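Local coordinates for mitogen-activated protein kinase kinase kinase 7 interacting protein 1 (Anopheles gambiae, PDB 2IRM) that probably acts as an adapter that binds the catalytic domain of the kinase TAK1 and triggers its autophosphorylation and full activation, at residues A20-Y25 with R345-L350; L52-S57 with A157-I162; V195-L200 with S225-G230; L211-Q216 with L244-A249; H283-G288 with Q324-T329. One frame throughout, in Å; residues are numbered along the deposited sequence.

How the contacts relate
Contact 2 lies in the core: two regular strands, 52-57 and 157-162, held by backbone bonds and apolar packing, every touching residue buried. Contact 1 pairs broken strands of the other sheet and adds charged and amide groups in and beside the break; Thr349 packs on Ile55 of contact 2. Contact 5, at the surface, joins helices flanking contact 1 and meets it at Tyr25. Contacts 3 and 4 are loop meetings, crossing along the chain. Contact 3 is also buried, around a histidine and arginine, and its Ile229 touches Ala157 of contact 2, whereas the centre of contact 4 lies about 23 Å from that of the chain and rests on one carbonyl oxygen and aliphatic groups.

Contact 1: A20-Y25 with R345-L350; sequences AINQIY and RDDVTL
Ala20 with Val348 and Gln23 with Arg345 form antiparallel hydrogen-bonded pairs between segments 20-25 and 345-350. Ala20 N donates to Val348 O at 3.0 Å, and Val348 N returns a bond to Ala20 O at 2.8 Å. Gln23 and Arg345 exchange backbone bonds in the same manner.

Between the pairs the strands are irregular and a carboxylate takes over. Asp347 OD1 accepts from Asn22 N at 3.1 Å, well above the carboxylate plane, and from Asn22 ND2 at 3.2 Å, on the syn side but tilted out of plane. Both donors come from one face, and the amide stands at 88° to the carboxylate. Asp347 OD2 receives a weak bond from Asn22 ND2; its main partner is the backbone N of Arg38.

Arg345 bends at chi2 and chi3, which carries NH2 back to Ile21 O at 3.0 Å. The amide of Gln23 stacks on one face of the guanidinium, the planes 19° apart.

Within the beta sandwich of the PP2C-like fold, strand 31-33 flanks strand 15-25 on its other side. Ala20 and Arg345 rest on Val323 of helix 311-334, which also supplies His326 to the Tyr25 hydroxyl, while Val348 leans on Leu278 of helix 276-285.

Contact 2: L52-S57 with A157-I162; sequences LYAILS and AVLALI
Tyr53 O is approached by two groups of the facing strand: Ala160 N donates to it at 2.6 Å, and the CA-H of Leu159 adds a weaker contact. This is a regular antiparallel strand pair within one sheet of the PP2C-type beta sandwich, the segments running at 179° to each other. Tyr53 N completes the first hydrogen-bonded pair by donating to Ala160 O at 2.8 Å. Two residues along, Ile55 and Val158 repeat the exchange, Ile55 N reaching Val158 O at 2.9 Å. The non-hydrogen-bonded pairs lie between and beyond: Leu52 with Leu161, Ala54 with Leu159, and Leu56 with Ala157.

Neighbours outside the pair identify the two faces. Leu56 and Leu159 turn toward helix 63-75, meeting Leu69 and Met72 among others. On this face Leu52 CD2 lies 3.8 Å from Leu159 CB, and the branch of Leu56 rests against Ala157, with CG 3.8 Å from Ala157 CB. The other face carries Tyr53, Ile55, Val158 and Ala160. There Tyr53, Ile55 and Val158 all touch Leu273 of strand 268-274, which belongs to the second sheet, so this face looks into the sandwich interior. Val158 CG1 stands between its backbone N and carbonyl carbon (chi1 59°), and from there it comes within 4.0 Å of Ile55 CB.

The Tyr53 hydroxyl is bonded to Arg353 NE. At the edge of the same ring, near its plane, Ile162 CD1 approaches CE2 of Tyr53 to 3.5 Å.

Contact 3: V195-L200 with S225-G230; sequences VDHNLL and STRCIG
In the loop between strand 189-192 and helix 202-209 of the PP2C-like domain, His197 lies under the side chain of Arg227, which belongs to the run leading to strand 229-230. The arginine chain, extended from CG to NE, passes over one face of the imidazole. Its CD sits 3.5 Å from the centroid of the His197 ring and 13° off the normal, a CH-pi contact. Farther out the guanidinium stays almost parallel to the ring, the planes 10° apart, with His197 CD2 over one guanidinium face. Arg227 NH1 and His197 NE2 are 3.4 Å apart, but the angle is too poor for a hydrogen bond. On the opposite ring face lies Val195 O, about 3.6 Å above the imidazole plane of His197.

The polar ends are held from outside. His197 ND1 takes the backbone N-H of Gly173, which fixes the ring's rotation. Arg227 NH2 forms a salt bridge with Glu204 of helix 202-209 and NH1 bonds to Glu255 O, which helps hold the guanidinium nearly parallel to the ring.

Backbone atoms join the loops more directly. Thr226 N donates to His197 O at 2.7 Å, from a position tilted out of the carbonyl plane. The CA-H of Ser225 adds a contact to that oxygen. Thr226 OG1 is bonded to Glu204, the second carboxylate oxygen serving here, while the side chains of Thr226 and Leu199 cross at about a right angle, CG2 of Thr226 lying 4.1 Å from CD1 of Leu199.

Contact 4: L211-Q216 with L244-A249; sequences LGLMAQ and LSSATA
Leu211 O takes two donors from Thr248, the backbone N at 2.7 Å and the side-chain OG1 at 2.9 Å. The two arrive differently. The amide lies in the carbonyl plane, at a C=O...N angle of 160°, whereas the hydroxyl sits above that plane, 51° out of it and off the lone pairs. Thr248 OG1 can reach this far because it stands between its own backbone N and carbonyl carbon (chi1 66°), on the side facing Leu211. The CA-H of Ala247 adds a third, weaker approach to the same oxygen.

The acceptor comes just before Gly212, at the exit from helix 202-209. Gly212, the first residue to leave helical geometry, has positive phi and bonds back into the last turn, a Schellman motif that redirects the chain just beyond this carbonyl. Facing it, Leu244 to Ala247 form a type I beta turn. Ser245 OG is satisfied by Phe243 N within its own loop, and Ala247 O accepts from the hydroxyl of Tyr238. Along the chain both segments lie between strands 189-192 and 257-263, a position consistent with the flap subdomain of PP2C phosphatases.

Beside the polar bonds runs an apolar seam. Leu213 brings its branch point over Ala247, CG lying 3.8 Å from Ala247 CB, while its CD2 touches a polar atom at the rim, Ser246 OG, at 3.5 Å. Leu211 CD2 meets Ala249 CB at 3.9 Å. Pro251 lies against both Leu213 and Leu244, continuing this seam beyond the two segments.

Contact 5: H283-G288 with Q324-T329; sequences HEIFPG and QAHHDT
Two torsions bring Glu284 and His326 together. In His326 the ring carbon CG is opposite the backbone N (chi1 -168°), which swings the imidazole toward helix 276-285. In Glu284 CG is opposite the carbonyl carbon instead (chi1 -81°), and the chain runs out extended toward the ring. Their ends meet in a histidine-carboxylate hydrogen bond: His326 NE2 donates to Glu284 OE1 at 2.9 Å, with an N-H...O angle of 158°. The carboxylate oxygen lies close to the imidazole plane and is reached on its anti side, from a donor tilted out of the carboxylate plane. The other oxygen of Glu284, OE2, is salt-bridged to Arg280 NE, so both oxygens of the carboxylate have partners. As His326 ND1 bonds to the Tyr25 hydroxyl, the imidazole is gripped at both nitrogens, and the nearby carboxylate would be expected to polarise its NE2-H.

Next along the chain, Ile285 packs among residues of the facing helix. Its CG2 lies 3.5 Å from His326 CA and 3.3 Å from Thr329 OG1, and its CD1 comes to 4.1 Å from Ala325 CB. The threonine hydroxyl is already engaged within its own helix, donating to Ala325 O at 2.7 Å, and Ile285 meets it with apolar atoms, chiefly CG2.

The contact joins the end of helix 276-285 to the second half of helix 311-334, which leads on to strand 344-354. Phe342, in the connection between them, touches Glu284, His326 and Thr329, while Phe286 turns to Glu296 of helix 292-304.

Contact 1: A20-Y25 with R345-L350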
# COMPACT_ATOMS: atom_id res chain seq x y z
N ALA A 20 10.85 -4.25 -7.35
CA ALA A 20 12.08 -3.47 -7.40
C ALA A 20 12.29 -2.81 -6.05
O ALA A 20 11.36 -2.25 -5.45
CB ALA A 20 12.05 -2.46 -8.53
N ILE A 21 13.53 -2.90 -5.58
CA ILE A 21 13.92 -2.47 -4.25
C ILE A 21 14.03 -0.96 -4.20
O ILE A 21 14.40 -0.33 -5.18
CB ILE A 21 15.25 -3.16 -3.83
CG1 ILE A 21 15.84 -2.57 -2.55
CG2 ILE A 21 16.26 -3.20 -5.00
CD1 ILE A 21 15.22 -3.11 -1.29
N ASN A 22 13.69 -0.38 -3.05
CA ASN A 22 13.70 1.08 -2.88
C ASN A 22 15.05 1.70 -3.25
O ASN A 22 16.10 1.07 -3.08
CB ASN A 22 13.29 1.48 -1.46
CG ASN A 22 14.32 1.10 -0.41
OD1 ASN A 22 15.36 1.74 -0.29
ND2 ASN A 22 14.02 0.06 0.35
N GLN A 23 15.01 2.93 -3.75
CA GLN A 23 16.24 3.61 -4.16
C GLN A 23 16.27 5.07 -3.76
O GLN A 23 15.24 5.74 -3.74
CB GLN A 23 16.41 3.52 -5.67
CG GLN A 23 16.84 2.16 -6.18
CD GLN A 23 17.13 2.14 -7.66
OE1 GLN A 23 17.77 1.22 -8.16
NE2 GLN A 23 16.66 3.15 -8.38
N ILE A 24 17.46 5.55 -3.44
CA ILE A 24 17.71 6.99 -3.37
C ILE A 24 18.54 7.36 -4.59
O ILE A 24 19.64 6.84 -4.79
CB ILE A 24 18.38 7.42 -2.02
CG1 ILE A 24 17.33 7.47 -0.90
CG2 ILE A 24 19.07 8.78 -2.16
CD1 ILE A 24 17.89 7.76 0.50
N TYR A 25 17.99 8.24 -5.43
CA TYR A 25 18.67 8.71 -6.63
C TYR A 25 19.72 9.77 -6.30
O TYR A 25 19.39 10.79 -5.71
CB TYR A 25 17.66 9.29 -7.64
CG TYR A 25 16.53 8.39 -8.11
CD1 TYR A 25 16.70 7.00 -8.22
CD2 TYR A 25 15.31 8.93 -8.50
CE1 TYR A 25 15.67 6.19 -8.68
CE2 TYR A 25 14.27 8.12 -8.96
CZ TYR A 25 14.46 6.75 -9.04
OH TYR A 25 13.44 5.96 -9.49
N ARG A 345 12.80 6.42 -4.69
CA ARG A 345 11.90 5.35 -5.05
C ARG A 345 11.67 4.53 -3.79
O ARG A 345 12.61 4.24 -3.03
CB ARG A 345 12.55 4.47 -6.13
CG ARG A 345 11.68 3.38 -6.69
CD ARG A 345 12.51 2.15 -7.02
NE ARG A 345 13.23 2.30 -8.27
CZ ARG A 345 14.11 1.42 -8.74
NH1 ARG A 345 14.71 1.65 -9.90
NH2 ARG A 345 14.40 0.32 -8.06
N ASP A 346 10.41 4.20 -3.55
CA ASP A 346 10.08 3.28 -2.47
C ASP A 346 10.04 1.89 -3.08
O ASP A 346 10.19 1.75 -4.29
CB ASP A 346 8.75 3.65 -1.82
CG ASP A 346 8.76 5.04 -1.19
OD1 ASP A 346 9.81 5.43 -0.61
OD2 ASP A 346 7.73 5.75 -1.27
N ASP A 347 9.87 0.87 -2.26
CA ASP A 347 9.81 -0.48 -2.79
C ASP A 347 8.63 -0.60 -3.72
O ASP A 347 7.49 -0.34 -3.33
CB ASP A 347 9.72 -1.49 -1.66
CG ASP A 347 10.91 -1.41 -0.73
OD1 ASP A 347 11.95 -2.01 -1.06
OD2 ASP A 347 10.80 -0.73 0.32
N VAL A 348 8.91 -0.93 -4.97
CA VAL A 348 7.87 -1.14 -5.96
C VAL A 348 7.47 -2.61 -5.91
O VAL A 348 8.34 -3.50 -5.91
CB VAL A 348 8.35 -0.77 -7.38
CG1 VAL A 348 7.31 -1.14 -8.42
CG2 VAL A 348 8.68 0.71 -7.47
N THR A 349 6.17 -2.87 -5.85
CA THR A 349 5.69 -4.24 -5.89
C THR A 349 4.44 -4.36 -6.73
O THR A 349 3.51 -3.57 -6.60
CB THR A 349 5.47 -4.81 -4.48
OG1 THR A 349 6.74 -5.00 -3.84
CG2 THR A 349 4.75 -6.16 -4.53
N LEU A 350 4.45 -5.37 -7.59
CA LEU A 350 3.34 -5.65 -8.47
C LEU A 350 2.88 -7.11 -8.34
O LEU A 350 3.69 -8.04 -8.43
CB LEU A 350 3.75 -5.33 -9.90
CG LEU A 350 2.69 -5.41 -10.99
CD1 LEU A 350 1.47 -4.59 -10.63
CD2 LEU A 350 3.27 -4.94 -12.31

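Contact 2: L52-S57 with A157-I162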
# COMPACT_ATOMS: atom_id res chain seq x y z
N LEU A 52 -5.48 -15.85 -0.37
CA LEU A 52 -5.27 -14.45 -0.02
C LEU A 52 -4.16 -13.83 -0.87
O LEU A 52 -3.10 -14.43 -1.06
CB LEU A 52 -4.88 -14.36 1.46
CG LEU A 52 -5.38 -13.23 2.36
CD1 LEU A 52 -4.55 -13.22 3.65
CD2 LEU A 52 -5.36 -11.85 1.70
N TYR A 53 -4.43 -12.64 -1.38
CA TYR A 53 -3.41 -11.84 -2.05
C TYR A 53 -3.38 -10.47 -1.37
O TYR A 53 -4.41 -9.78 -1.27
CB TYR A 53 -3.70 -11.72 -3.55
CG TYR A 53 -3.99 -13.05 -4.19
CD1 TYR A 53 -2.96 -13.90 -4.57
CD2 TYR A 53 -5.30 -13.47 -4.39
CE1 TYR A 53 -3.23 -15.13 -5.15
CE2 TYR A 53 -5.58 -14.69 -4.96
CZ TYR A 53 -4.54 -15.52 -5.34
OH TYR A 53 -4.83 -16.74 -5.91
N ALA A 54 -2.20 -10.10 -0.89
CA ALA A 54 -2.04 -8.90 -0.07
C ALA A 54 -0.67 -8.28 -0.26
O ALA A 54 0.32 -8.99 -0.41
CB ALA A 54 -2.26 -9.25 1.39
N ILE A 55 -0.63 -6.96 -0.27
CA ILE A 55 0.62 -6.22 -0.15
C ILE A 55 0.47 -5.24 1.00
O ILE A 55 -0.51 -4.51 1.09
CB ILE A 55 1.01 -5.43 -1.41
CG1 ILE A 55 0.92 -6.29 -2.66
CG2 ILE A 55 2.42 -4.88 -1.25
CD1 ILE A 55 1.06 -5.49 -3.93
N LEU A 56 1.46 -5.25 1.87
CA LEU A 56 1.50 -4.32 2.97
C LEU A 56 2.75 -3.49 2.86
O LEU A 56 3.87 -4.03 2.91
CB LEU A 56 1.45 -5.07 4.30
CG LEU A 56 0.02 -5.51 4.55
CD1 LEU A 56 -0.19 -6.93 4.05
CD2 LEU A 56 -0.31 -5.38 6.02
N SER A 57 2.55 -2.19 2.66
CA SER A 57 3.66 -1.28 2.45
C SER A 57 4.02 -0.61 3.74
O SER A 57 3.26 0.19 4.25
CB SER A 57 3.30 -0.26 1.39
OG SER A 57 3.20 -0.89 0.12
N ALA A 157 -1.92 -0.98 3.41
CA ALA A 157 -2.28 -2.38 3.19
C ALA A 157 -3.30 -2.53 2.06
O ALA A 157 -4.21 -1.72 1.95
CB ALA A 157 -2.85 -2.97 4.46
N VAL A 158 -3.14 -3.56 1.23
CA VAL A 158 -4.22 -3.94 0.31
C VAL A 158 -4.35 -5.45 0.29
O VAL A 158 -3.41 -6.15 -0.07
CB VAL A 158 -3.97 -3.44 -1.12
CG1 VAL A 158 -2.67 -4.00 -1.68
CG2 VAL A 158 -5.15 -3.80 -2.03
N LEU A 159 -5.51 -5.96 0.69
CA LEU A 159 -5.67 -7.41 0.66
C LEU A 159 -6.94 -7.90 -0.01
O LEU A 159 -8.04 -7.67 0.47
CB LEU A 159 -5.42 -8.06 2.03
CG LEU A 159 -6.05 -7.67 3.37
CD1 LEU A 159 -7.52 -8.07 3.42
CD2 LEU A 159 -5.31 -8.36 4.50
N ALA A 160 -6.74 -8.57 -1.13
CA ALA A 160 -7.79 -9.26 -1.86
C ALA A 160 -7.91 -10.68 -1.35
O ALA A 160 -6.90 -11.38 -1.24
CB ALA A 160 -7.49 -9.26 -3.36
N LEU A 161 -9.13 -11.08 -1.03
CA LEU A 161 -9.42 -12.40 -0.48
C LEU A 161 -10.44 -13.13 -1.34
O LEU A 161 -11.63 -12.85 -1.28
CB LEU A 161 -9.91 -12.25 0.97
CG LEU A 161 -10.17 -13.43 1.93
CD1 LEU A 161 -11.65 -13.72 2.04
CD2 LEU A 161 -9.38 -14.69 1.59
N ILE A 162 -9.97 -14.06 -2.17
CA ILE A 162 -10.86 -14.85 -3.02
C ILE A 162 -11.41 -16.07 -2.28
O ILE A 162 -10.73 -17.09 -2.11
CB ILE A 162 -10.20 -15.28 -4.35
CG1 ILE A 162 -9.51 -14.09 -5.02
CG2 ILE A 162 -11.23 -15.94 -5.28
CD1 ILE A 162 -8.80 -14.42 -6.33

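Contact 3: V195-L200 with S225-G230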
# COMPACT_ATOMS: atom_id res chain seq x y z
N VAL A 195 -9.63 2.18 -2.56
CA VAL A 195 -9.84 3.61 -2.37
C VAL A 195 -8.55 4.20 -1.83
O VAL A 195 -8.10 3.82 -0.74
CB VAL A 195 -11.04 3.90 -1.42
CG1 VAL A 195 -10.91 5.28 -0.78
CG2 VAL A 195 -12.37 3.78 -2.17
N ASP A 196 -7.96 5.10 -2.60
CA ASP A 196 -6.71 5.76 -2.22
C ASP A 196 -6.92 6.63 -1.01
O ASP A 196 -7.75 7.55 -1.03
CB ASP A 196 -6.20 6.59 -3.38
CG ASP A 196 -5.89 5.75 -4.59
OD1 ASP A 196 -5.13 4.75 -4.44
OD2 ASP A 196 -6.40 6.07 -5.68
N HIS A 197 -6.20 6.32 0.06
CA HIS A 197 -6.27 7.14 1.26
C HIS A 197 -5.06 8.04 1.34
O HIS A 197 -4.21 7.86 2.21
CB HIS A 197 -6.41 6.28 2.51
CG HIS A 197 -7.70 5.51 2.58
ND1 HIS A 197 -7.74 4.17 2.88
CD2 HIS A 197 -8.98 5.90 2.36
CE1 HIS A 197 -9.00 3.76 2.86
NE2 HIS A 197 -9.77 4.79 2.55
N ASN A 198 -5.01 9.00 0.42
CA ASN A 198 -3.96 10.02 0.33
C ASN A 198 -4.45 11.25 -0.44
O ASN A 198 -5.62 11.34 -0.80
CB ASN A 198 -2.74 9.45 -0.37
CG ASN A 198 -3.09 8.76 -1.65
OD1 ASN A 198 -2.70 7.62 -1.88
ND2 ASN A 198 -3.86 9.44 -2.51
N LEU A 199 -3.54 12.18 -0.72
CA LEU A 199 -3.97 13.42 -1.34
C LEU A 199 -4.37 13.31 -2.82
O LEU A 199 -4.89 14.26 -3.39
CB LEU A 199 -2.92 14.50 -1.13
CG LEU A 199 -3.16 15.46 0.03
CD1 LEU A 199 -4.10 14.88 1.06
CD2 LEU A 199 -1.85 15.88 0.66
N LEU A 200 -4.14 12.15 -3.42
CA LEU A 200 -4.66 11.88 -4.76
C LEU A 200 -6.17 11.80 -4.75
O LEU A 200 -6.80 11.88 -5.80
CB LEU A 200 -4.15 10.55 -5.32
CG LEU A 200 -2.67 10.27 -5.58
CD1 LEU A 200 -2.49 8.81 -5.92
CD2 LEU A 200 -2.16 11.14 -6.69
N SER A 225 0.19 8.86 3.25
CA SER A 225 -1.08 8.18 3.35
C SER A 225 -1.79 8.83 4.52
O SER A 225 -1.20 9.07 5.57
CB SER A 225 -0.88 6.69 3.57
OG SER A 225 -0.27 6.45 4.81
N THR A 226 -3.07 9.11 4.32
CA THR A 226 -3.87 9.85 5.28
C THR A 226 -4.70 8.87 6.11
O THR A 226 -5.51 9.28 6.95
CB THR A 226 -4.81 10.78 4.52
OG1 THR A 226 -5.55 10.00 3.59
CG2 THR A 226 -4.01 11.81 3.75
N ARG A 227 -4.52 7.59 5.83
CA ARG A 227 -5.05 6.49 6.64
C ARG A 227 -4.01 5.39 6.55
O ARG A 227 -3.31 5.29 5.55
CB ARG A 227 -6.38 5.98 6.11
CG ARG A 227 -7.54 6.93 6.26
CD ARG A 227 -8.83 6.33 5.78
NE ARG A 227 -9.73 7.38 5.31
CZ ARG A 227 -11.01 7.21 5.00
NH1 ARG A 227 -11.59 6.01 5.09
NH2 ARG A 227 -11.73 8.24 4.59
N CYS A 228 -3.92 4.58 7.60
CA CYS A 228 -2.95 3.47 7.64
C CYS A 228 -3.01 2.73 8.98
O CYS A 228 -3.71 3.14 9.90
CB CYS A 228 -1.51 3.95 7.38
SG CYS A 228 -0.85 5.01 8.69
N ILE A 229 -2.26 1.64 9.07
CA ILE A 229 -2.17 0.90 10.30
C ILE A 229 -1.08 1.53 11.13
O ILE A 229 0.01 1.83 10.62
CB ILE A 229 -1.87 -0.58 10.01
CG1 ILE A 229 -3.09 -1.25 9.39
CG2 ILE A 229 -1.44 -1.31 11.28
CD1 ILE A 229 -2.77 -2.23 8.32
N GLY A 230 -1.36 1.77 12.41
CA GLY A 230 -0.36 2.32 13.31
C GLY A 230 -0.02 3.77 13.01
O GLY A 230 -0.91 4.58 12.73

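Contact 4: L211-Q216 with L244-A249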
# COMPACT_ATOMS: atom_id res chain seq x y z
N LEU A 211 -9.68 19.84 8.74
CA LEU A 211 -8.94 19.72 10.00
C LEU A 211 -8.05 20.93 10.22
O LEU A 211 -7.47 21.11 11.31
CB LEU A 211 -8.10 18.44 10.00
CG LEU A 211 -8.92 17.14 10.04
CD1 LEU A 211 -8.03 15.99 10.44
CD2 LEU A 211 -10.16 17.24 10.95
N GLY A 212 -7.95 21.75 9.19
CA GLY A 212 -7.21 22.98 9.28
C GLY A 212 -5.91 22.85 8.56
O GLY A 212 -5.06 23.74 8.67
N LEU A 213 -5.76 21.75 7.81
CA LEU A 213 -4.55 21.53 7.00
C LEU A 213 -4.68 22.09 5.59
O LEU A 213 -5.78 22.19 5.06
CB LEU A 213 -4.18 20.04 6.98
CG LEU A 213 -3.72 19.50 8.34
CD1 LEU A 213 -3.75 17.98 8.39
CD2 LEU A 213 -2.35 20.00 8.74
N MET A 214 -3.54 22.45 5.00
CA MET A 214 -3.46 22.91 3.61
C MET A 214 -2.37 22.14 2.88
O MET A 214 -1.53 21.52 3.51
CB MET A 214 -3.13 24.39 3.58
CG MET A 214 -1.77 24.73 4.18
SD MET A 214 -1.48 26.49 4.18
CE MET A 214 -2.32 27.02 5.66
N ALA A 215 -2.37 22.21 1.55
CA ALA A 215 -1.44 21.42 0.74
C ALA A 215 0.01 21.70 1.07
O ALA A 215 0.86 20.80 1.04
CB ALA A 215 -1.69 21.62 -0.72
N GLN A 216 0.29 22.97 1.39
CA GLN A 216 1.64 23.42 1.68
C GLN A 216 2.26 22.70 2.88
O GLN A 216 3.48 22.62 3.00
CB GLN A 216 1.67 24.93 1.86
CG GLN A 216 1.75 25.72 0.54
CD GLN A 216 0.39 26.09 -0.09
OE1 GLN A 216 0.13 27.25 -0.41
NE2 GLN A 216 -0.48 25.09 -0.29
N LEU A 244 2.34 18.28 11.00
CA LEU A 244 1.00 17.73 11.16
C LEU A 244 0.38 18.58 12.26
O LEU A 244 -0.77 18.38 12.65
CB LEU A 244 1.00 16.25 11.57
CG LEU A 244 0.77 15.24 10.45
CD1 LEU A 244 -0.08 14.08 10.95
CD2 LEU A 244 0.13 15.90 9.24
N SER A 245 1.16 19.53 12.77
CA SER A 245 0.87 20.16 14.08
C SER A 245 -0.17 21.29 14.07
O SER A 245 -0.77 21.59 15.11
CB SER A 245 2.16 20.61 14.78
OG SER A 245 3.01 21.34 13.91
N SER A 246 -0.40 21.90 12.91
CA SER A 246 -1.43 22.94 12.80
C SER A 246 -2.86 22.38 12.88
O SER A 246 -3.78 23.11 13.19
CB SER A 246 -1.25 23.78 11.53
OG SER A 246 -1.32 22.98 10.36
N ALA A 247 -3.02 21.08 12.61
CA ALA A 247 -4.33 20.44 12.54
C ALA A 247 -5.13 20.55 13.85
O ALA A 247 -4.56 20.62 14.94
CB ALA A 247 -4.19 18.99 12.11
N THR A 248 -6.46 20.58 13.73
CA THR A 248 -7.34 20.76 14.89
C THR A 248 -7.98 19.44 15.35
O THR A 248 -8.92 19.44 16.14
CB THR A 248 -8.45 21.78 14.61
OG1 THR A 248 -9.32 21.27 13.59
CG2 THR A 248 -7.87 23.12 14.15
N ALA A 249 -7.47 18.33 14.83
CA ALA A 249 -7.92 16.99 15.19
C ALA A 249 -6.94 16.02 14.54
O ALA A 249 -6.11 16.43 13.72
CB ALA A 249 -9.32 16.73 14.70

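Contact 5: H283-G288 with Q324-T329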
# COMPACT_ATOMS: atom_id res chain seq x y z
N HIS A 283 2.43 8.03 -10.24
CA HIS A 283 1.89 9.39 -10.16
C HIS A 283 2.93 10.45 -10.48
O HIS A 283 2.61 11.52 -10.99
CB HIS A 283 1.31 9.63 -8.77
CG HIS A 283 0.97 11.07 -8.48
ND1 HIS A 283 1.52 11.77 -7.43
CD2 HIS A 283 0.14 11.93 -9.12
CE1 HIS A 283 1.03 13.00 -7.42
NE2 HIS A 283 0.20 13.12 -8.44
N GLU A 284 4.18 10.13 -10.15
CA GLU A 284 5.29 11.03 -10.42
C GLU A 284 5.66 11.05 -11.90
O GLU A 284 6.20 12.05 -12.39
CB GLU A 284 6.48 10.69 -9.52
CG GLU A 284 6.32 11.28 -8.12
CD GLU A 284 7.08 10.54 -7.04
OE1 GLU A 284 7.58 9.43 -7.30
OE2 GLU A 284 7.17 11.08 -5.92
N ILE A 285 5.35 9.97 -12.61
CA ILE A 285 5.64 9.90 -14.05
C ILE A 285 4.39 10.00 -14.92
O ILE A 285 4.49 9.98 -16.14
CB ILE A 285 6.46 8.63 -14.43
CG1 ILE A 285 5.72 7.34 -14.07
CG2 ILE A 285 7.81 8.65 -13.75
CD1 ILE A 285 6.55 6.08 -14.24
N PHE A 286 3.22 10.09 -14.28
CA PHE A 286 1.95 9.95 -14.99
C PHE A 286 0.83 10.68 -14.25
O PHE A 286 0.32 10.19 -13.24
CB PHE A 286 1.59 8.48 -15.16
CG PHE A 286 2.25 7.83 -16.35
CD1 PHE A 286 3.20 6.83 -16.17
CD2 PHE A 286 1.93 8.22 -17.64
CE1 PHE A 286 3.81 6.24 -17.26
CE2 PHE A 286 2.53 7.63 -18.73
CZ PHE A 286 3.47 6.64 -18.54
N PRO A 287 0.45 11.85 -14.76
CA PRO A 287 1.01 13.11 -14.28
C PRO A 287 0.10 13.31 -13.08
O PRO A 287 0.56 13.77 -12.03
CB PRO A 287 1.05 13.97 -15.55
CG PRO A 287 -0.04 13.43 -16.40
CD PRO A 287 -0.09 11.95 -16.13
N GLY A 288 -1.18 12.98 -13.23
CA GLY A 288 -2.25 13.78 -12.68
C GLY A 288 -3.40 12.80 -12.79
O GLY A 288 -3.49 12.03 -13.75
N GLN A 324 12.60 2.51 -14.33
CA GLN A 324 13.51 3.27 -15.18
C GLN A 324 12.77 4.34 -15.97
O GLN A 324 13.37 5.35 -16.33
CB GLN A 324 14.29 2.35 -16.11
CG GLN A 324 15.49 1.71 -15.43
CD GLN A 324 16.67 1.56 -16.38
OE1 GLN A 324 16.91 2.41 -17.24
NE2 GLN A 324 17.42 0.47 -16.23
N ALA A 325 11.48 4.14 -16.23
CA ALA A 325 10.64 5.22 -16.73
C ALA A 325 10.63 6.32 -15.68
O ALA A 325 10.55 7.50 -16.00
CB ALA A 325 9.23 4.73 -17.01
N HIS A 326 10.72 5.90 -14.42
CA HIS A 326 10.74 6.81 -13.28
C HIS A 326 12.07 7.54 -13.18
O HIS A 326 12.10 8.75 -13.02
CB HIS A 326 10.43 6.05 -11.98
CG HIS A 326 10.14 6.94 -10.80
ND1 HIS A 326 11.08 7.21 -9.83
CD2 HIS A 326 9.02 7.60 -10.44
CE1 HIS A 326 10.54 8.01 -8.92
NE2 HIS A 326 9.29 8.26 -9.27
N HIS A 327 13.17 6.80 -13.28
CA HIS A 327 14.49 7.40 -13.15
C HIS A 327 14.87 8.20 -14.40
O HIS A 327 15.73 9.09 -14.33
CB HIS A 327 15.54 6.35 -12.80
CG HIS A 327 16.91 6.92 -12.56
ND1 HIS A 327 17.87 6.98 -13.55
CD2 HIS A 327 17.47 7.45 -11.45
CE1 HIS A 327 18.97 7.52 -13.05
NE2 HIS A 327 18.76 7.81 -11.78
N ASP A 328 14.24 7.90 -15.53
CA ASP A 328 14.40 8.72 -16.73
C ASP A 328 13.69 10.05 -16.56
O ASP A 328 14.22 11.09 -16.94
CB ASP A 328 13.86 8.02 -17.98
CG ASP A 328 14.71 6.85 -18.41
OD1 ASP A 328 15.91 6.82 -18.06
OD2 ASP A 328 14.18 5.96 -19.11
N THR A 329 12.49 10.01 -15.98
CA THR A 329 11.72 11.21 -15.69
C THR A 329 12.50 12.10 -14.72
O THR A 329 12.54 13.32 -14.90
CB THR A 329 10.33 10.87 -15.12
OG1 THR A 329 9.63 10.05 -16.06
CG2 THR A 329 9.52 12.13 -14.87